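Local coordinates for protein 2,5-dihydroxypyridine 5,6-dioxygenase (Pseudomonas putida KT2440, PDB 7CUP) that catalyses the iron-dependent oxidative ring opening of 2,5-dihydroxypyridine between carbons 5 and 6, giving N-formylmaleamate in nicotinate degradation, at residues L8-K17 / T39-L50. Residues are numbered along the deposited sequence; the frame is centred on the assembly and turned at random.
Sequences LTQMFEHVLK and TVNAAMEAAQRL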
loop_
_atom_site.group_PDB
_atom_site.type_symbol
_atom_site.label_atom_id
_atom_site.label_comp_id
_atom_site.label_asym_id
_atom_site.label_seq_id
_atom_site.Cartn_x
_atom_site.Cartn_y
_atom_site.Cartn_z
ATOM N N LEU A 8 8.053 7.846 17.987
ATOM C CA LEU A 8 8.478 8.844 16.963
ATOM C C LEU A 8 7.653 10.145 17.091
ATOM O O LEU A 8 8.247 11.235 17.024
ATOM C CB LEU A 8 8.364 8.230 15.569
ATOM C CG LEU A 8 9.021 9.022 14.441
ATOM C CD1 LEU A 8 10.477 9.293 14.718
ATOM C CD2 LEU A 8 8.879 8.273 13.140
ATOM N N THR A 9 6.340 10.044 17.279
ATOM C CA THR A 9 5.458 11.210 17.489
ATOM C C THR A 9 5.913 11.943 18.752
ATOM O O THR A 9 6.056 13.160 18.697
ATOM C CB THR A 9 4.002 10.754 17.584
ATOM O OG1 THR A 9 3.729 10.224 16.300
ATOM C CG2 THR A 9 3.042 11.870 17.908
ATOM N N GLN A 10 6.160 11.239 19.851
ATOM C CA GLN A 10 6.615 11.897 21.124
ATOM C C GLN A 10 7.942 12.617 20.914
ATOM O O GLN A 10 8.115 13.720 21.489
ATOM C CB GLN A 10 6.814 10.936 22.290
ATOM C CG GLN A 10 5.534 10.684 23.049
ATOM C CD GLN A 10 5.701 9.512 23.978
ATOM O OE1 GLN A 10 6.770 9.333 24.569
ATOM N NE2 GLN A 10 4.653 8.702 24.086
ATOM N N MET A 11 8.848 12.017 20.150
ATOM C CA MET A 11 10.151 12.662 19.845
ATOM C C MET A 11 9.860 13.968 19.104
ATOM O O MET A 11 10.502 14.988 19.442
ATOM C CB MET A 11 11.075 11.770 19.012
ATOM C CG MET A 11 11.713 10.624 19.830
ATOM S SD MET A 11 12.174 9.201 18.827
ATOM C CE MET A 11 13.259 9.974 17.638
ATOM N N PHE A 12 8.971 13.945 18.108
ATOM C CA PHE A 12 8.688 15.159 17.305
ATOM C C PHE A 12 7.992 16.206 18.186
ATOM O O PHE A 12 8.271 17.425 18.033
ATOM C CB PHE A 12 7.904 14.867 16.026
ATOM C CG PHE A 12 8.783 14.677 14.813
ATOM C CD1 PHE A 12 9.352 13.443 14.526
ATOM C CD2 PHE A 12 9.084 15.745 13.982
ATOM C CE1 PHE A 12 10.163 13.283 13.411
ATOM C CE2 PHE A 12 9.906 15.584 12.873
ATOM C CZ PHE A 12 10.431 14.348 12.582
ATOM N N GLU A 13 7.147 15.795 19.129
ATOM C CA GLU A 13 6.577 16.768 20.099
ATOM C C GLU A 13 7.718 17.442 20.867
ATOM O O GLU A 13 7.672 18.680 21.002
ATOM C CB GLU A 13 5.607 16.127 21.084
ATOM C CG GLU A 13 4.368 15.641 20.395
ATOM C CD GLU A 13 3.453 14.848 21.302
ATOM O OE1 GLU A 13 2.930 15.467 22.255
ATOM O OE2 GLU A 13 3.233 13.633 21.014
ATOM N N HIS A 14 8.683 16.672 21.375
ATOM C CA HIS A 14 9.839 17.207 22.146
ATOM C C HIS A 14 10.615 18.237 21.311
ATOM O O HIS A 14 10.801 19.392 21.774
ATOM C CB HIS A 14 10.730 16.068 22.650
ATOM C CG HIS A 14 12.035 16.546 23.197
ATOM N ND1 HIS A 14 12.167 16.990 24.492
ATOM C CD2 HIS A 14 13.265 16.610 22.648
ATOM C CE1 HIS A 14 13.415 17.335 24.716
ATOM N NE2 HIS A 14 14.115 17.108 23.598
ATOM N N VAL A 15 10.987 17.885 20.085
ATOM C CA VAL A 15 11.847 18.742 19.220
ATOM C C VAL A 15 11.033 19.951 18.728
ATOM O O VAL A 15 11.618 21.027 18.662
ATOM C CB VAL A 15 12.492 17.909 18.091
ATOM C CG1 VAL A 15 13.327 18.778 17.156
ATOM C CG2 VAL A 15 13.342 16.781 18.697
ATOM N N LEU A 16 9.746 19.806 18.400
ATOM C CA LEU A 16 8.900 20.962 17.983
ATOM C C LEU A 16 8.697 21.937 19.172
ATOM O O LEU A 16 8.783 23.130 18.955
ATOM C CB LEU A 16 7.568 20.445 17.453
ATOM C CG LEU A 16 7.619 19.696 16.117
ATOM C CD1 LEU A 16 6.197 19.395 15.685
ATOM C CD2 LEU A 16 8.341 20.458 15.038
ATOM N N LYS A 17 8.531 21.430 20.390
ATOM C CA LYS A 17 8.496 22.258 21.628
ATOM C C LYS A 17 9.812 23.042 21.777
ATOM O O LYS A 17 9.751 24.275 21.914
ATOM C CB LYS A 17 8.200 21.388 22.849
ATOM C CG LYS A 17 6.877 21.711 23.513
ATOM C CD LYS A 17 6.585 20.926 24.774
ATOM C CE LYS A 17 5.604 19.804 24.512
ATOM N NZ LYS A 17 5.555 18.838 25.631
ATOM N N THR A 39 8.002 9.442 9.393
ATOM C CA THR A 39 8.531 10.749 9.871
ATOM C C THR A 39 7.562 11.894 9.503
ATOM O O THR A 39 7.256 12.725 10.390
ATOM C CB THR A 39 9.990 10.942 9.413
ATOM O OG1 THR A 39 10.790 9.874 9.929
ATOM C CG2 THR A 39 10.603 12.196 9.972
ATOM N N VAL A 40 7.123 11.981 8.248
ATOM C CA VAL A 40 6.050 12.922 7.815
ATOM C C VAL A 40 4.838 12.791 8.754
ATOM O O VAL A 40 4.350 13.833 9.257
ATOM C CB VAL A 40 5.658 12.634 6.363
ATOM C CG1 VAL A 40 4.438 13.407 5.926
ATOM C CG2 VAL A 40 6.817 12.873 5.414
ATOM N N ASN A 41 4.342 11.581 8.996
ATOM C CA ASN A 41 3.111 11.363 9.825
ATOM C C ASN A 41 3.353 11.820 11.267
ATOM O O ASN A 41 2.511 12.559 11.782
ATOM C CB ASN A 41 2.609 9.918 9.816
ATOM C CG ASN A 41 2.084 9.508 8.448
ATOM O OD1 ASN A 41 1.745 10.367 7.605
ATOM N ND2 ASN A 41 2.043 8.196 8.215
ATOM N N ALA A 42 4.500 11.472 11.845
ATOM C CA ALA A 42 4.875 11.849 13.232
ATOM C C ALA A 42 4.977 13.382 13.383
ATOM O O ALA A 42 4.560 13.906 14.439
ATOM C CB ALA A 42 6.151 11.189 13.630
ATOM N N ALA A 43 5.549 14.062 12.392
ATOM C CA ALA A 43 5.673 15.536 12.342
ATOM C C ALA A 43 4.276 16.162 12.272
ATOM O O ALA A 43 3.997 17.099 13.039
ATOM C CB ALA A 43 6.576 15.936 11.195
ATOM N N MET A 44 3.403 15.652 11.405
ATOM C CA MET A 44 2.023 16.183 11.241
ATOM C C MET A 44 1.251 15.979 12.566
ATOM O O MET A 44 0.659 16.949 13.045
ATOM C CB MET A 44 1.289 15.485 10.094
ATOM C CG MET A 44 1.834 15.818 8.693
ATOM S SD MET A 44 1.399 17.474 8.113
ATOM C CE MET A 44 -0.268 17.231 7.514
ATOM N N GLU A 45 1.324 14.777 13.146
ATOM C CA GLU A 45 0.615 14.372 14.392
ATOM C C GLU A 45 1.147 15.208 15.553
ATOM O O GLU A 45 0.345 15.808 16.234
ATOM C CB GLU A 45 0.722 12.869 14.652
ATOM C CG GLU A 45 -0.202 12.047 13.761
ATOM C CD GLU A 45 -1.596 12.656 13.574
ATOM O OE1 GLU A 45 -1.922 13.154 12.439
ATOM O OE2 GLU A 45 -2.358 12.655 14.574
ATOM N N ALA A 46 2.460 15.324 15.718
ATOM C CA ALA A 46 3.074 16.073 16.832
ATOM C C ALA A 46 2.702 17.569 16.759
ATOM O O ALA A 46 2.312 18.166 17.808
ATOM C CB ALA A 46 4.562 15.878 16.824
ATOM N N ALA A 47 2.807 18.191 15.590
ATOM C CA ALA A 47 2.444 19.619 15.416
ATOM C C ALA A 47 0.990 19.849 15.826
ATOM O O ALA A 47 0.724 20.854 16.558
ATOM C CB ALA A 47 2.705 20.057 14.011
ATOM N N GLN A 48 0.078 18.950 15.438
ATOM C CA GLN A 48 -1.346 19.027 15.882
ATOM C C GLN A 48 -1.473 18.794 17.404
ATOM O O GLN A 48 -2.244 19.527 18.041
ATOM C CB GLN A 48 -2.187 18.063 15.057
ATOM C CG GLN A 48 -2.288 18.495 13.621
ATOM C CD GLN A 48 -3.183 17.597 12.806
ATOM O OE1 GLN A 48 -4.379 17.843 12.690
ATOM N NE2 GLN A 48 -2.591 16.597 12.184
ATOM N N ARG A 49 -0.725 17.868 18.002
ATOM C CA ARG A 49 -0.754 17.685 19.473
ATOM C C ARG A 49 -0.360 18.990 20.178
ATOM O O ARG A 49 -0.911 19.253 21.231
ATOM C CB ARG A 49 0.124 16.520 19.915
ATOM C CG ARG A 49 -0.518 15.191 19.574
ATOM C CD ARG A 49 -0.155 14.074 20.507
ATOM N NE ARG A 49 -1.205 13.088 20.310
ATOM C CZ ARG A 49 -2.321 12.985 21.039
ATOM N NH1 ARG A 49 -2.526 13.753 22.101
ATOM N NH2 ARG A 49 -3.209 12.062 20.719
ATOM N N LEU A 50 0.551 19.786 19.633
ATOM C CA LEU A 50 0.984 21.054 20.268
ATOM C C LEU A 50 -0.008 22.164 19.904
ATOM O O LEU A 50 0.260 23.283 20.300
ATOM C CB LEU A 50 2.406 21.403 19.833
ATOM C CG LEU A 50 3.487 20.393 20.227
ATOM C CD1 LEU A 50 4.828 20.730 19.570
ATOM C CD2 LEU A 50 3.628 20.289 21.744
#
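F12 and A46 are the two knobs of a close helix-helix packing: F12 sits in the hole formed by T39, A42, A43 and A46, while A46 enters the one formed by T9, F12, E13 and L16. The helices belong to the layer beside the parallel sheet of the N-terminal domain, well away from the iron; A43 and A47 of helix 37-49 also reach strand 26-31. The axes cross at -56° and approach to 8.1 Å, a closeness that suits the small side chains of A42, A43, A46 and A47.

The apolar core centres on the F12 ring. One face is turned to the 39-43 backbone, with A43 N and T39 O offset toward the rim. F12 CE2 lies 3.7 Å from A43 CB. F12 CZ, at the far end of the ring, meets T39 CG2 at 3.4 Å. W190 packs against the same phenyl, the planes at about 60°. A46 CB pushes in beside the backbone of helix 5-18, 3.5 Å from E13 N. L8 brings CG to 3.7 Å from A42 CB because its chi1 of -168° swings that carbon opposite the backbone N, and L16 lays CD1 over the backbone at A47 N.

Polar groups line the outer margin. T9 OG1 rests on A42 but bonds to N5 O within its own helix. The E13 carboxylate crosses the aliphatic part of R49 at a slant, OE1 against R49 CB and CD. R49 NH2 instead pairs with E13 OE1 of the second subunit in a salt bridge, tying this helix pair into the hexamer.

L50, just past the helix end, closes the C-terminal end of the contact by forking its methyls: CD1 presses on L16 CB at 3.5 Å, and CD2 touches K17 CE at 3.4 Å.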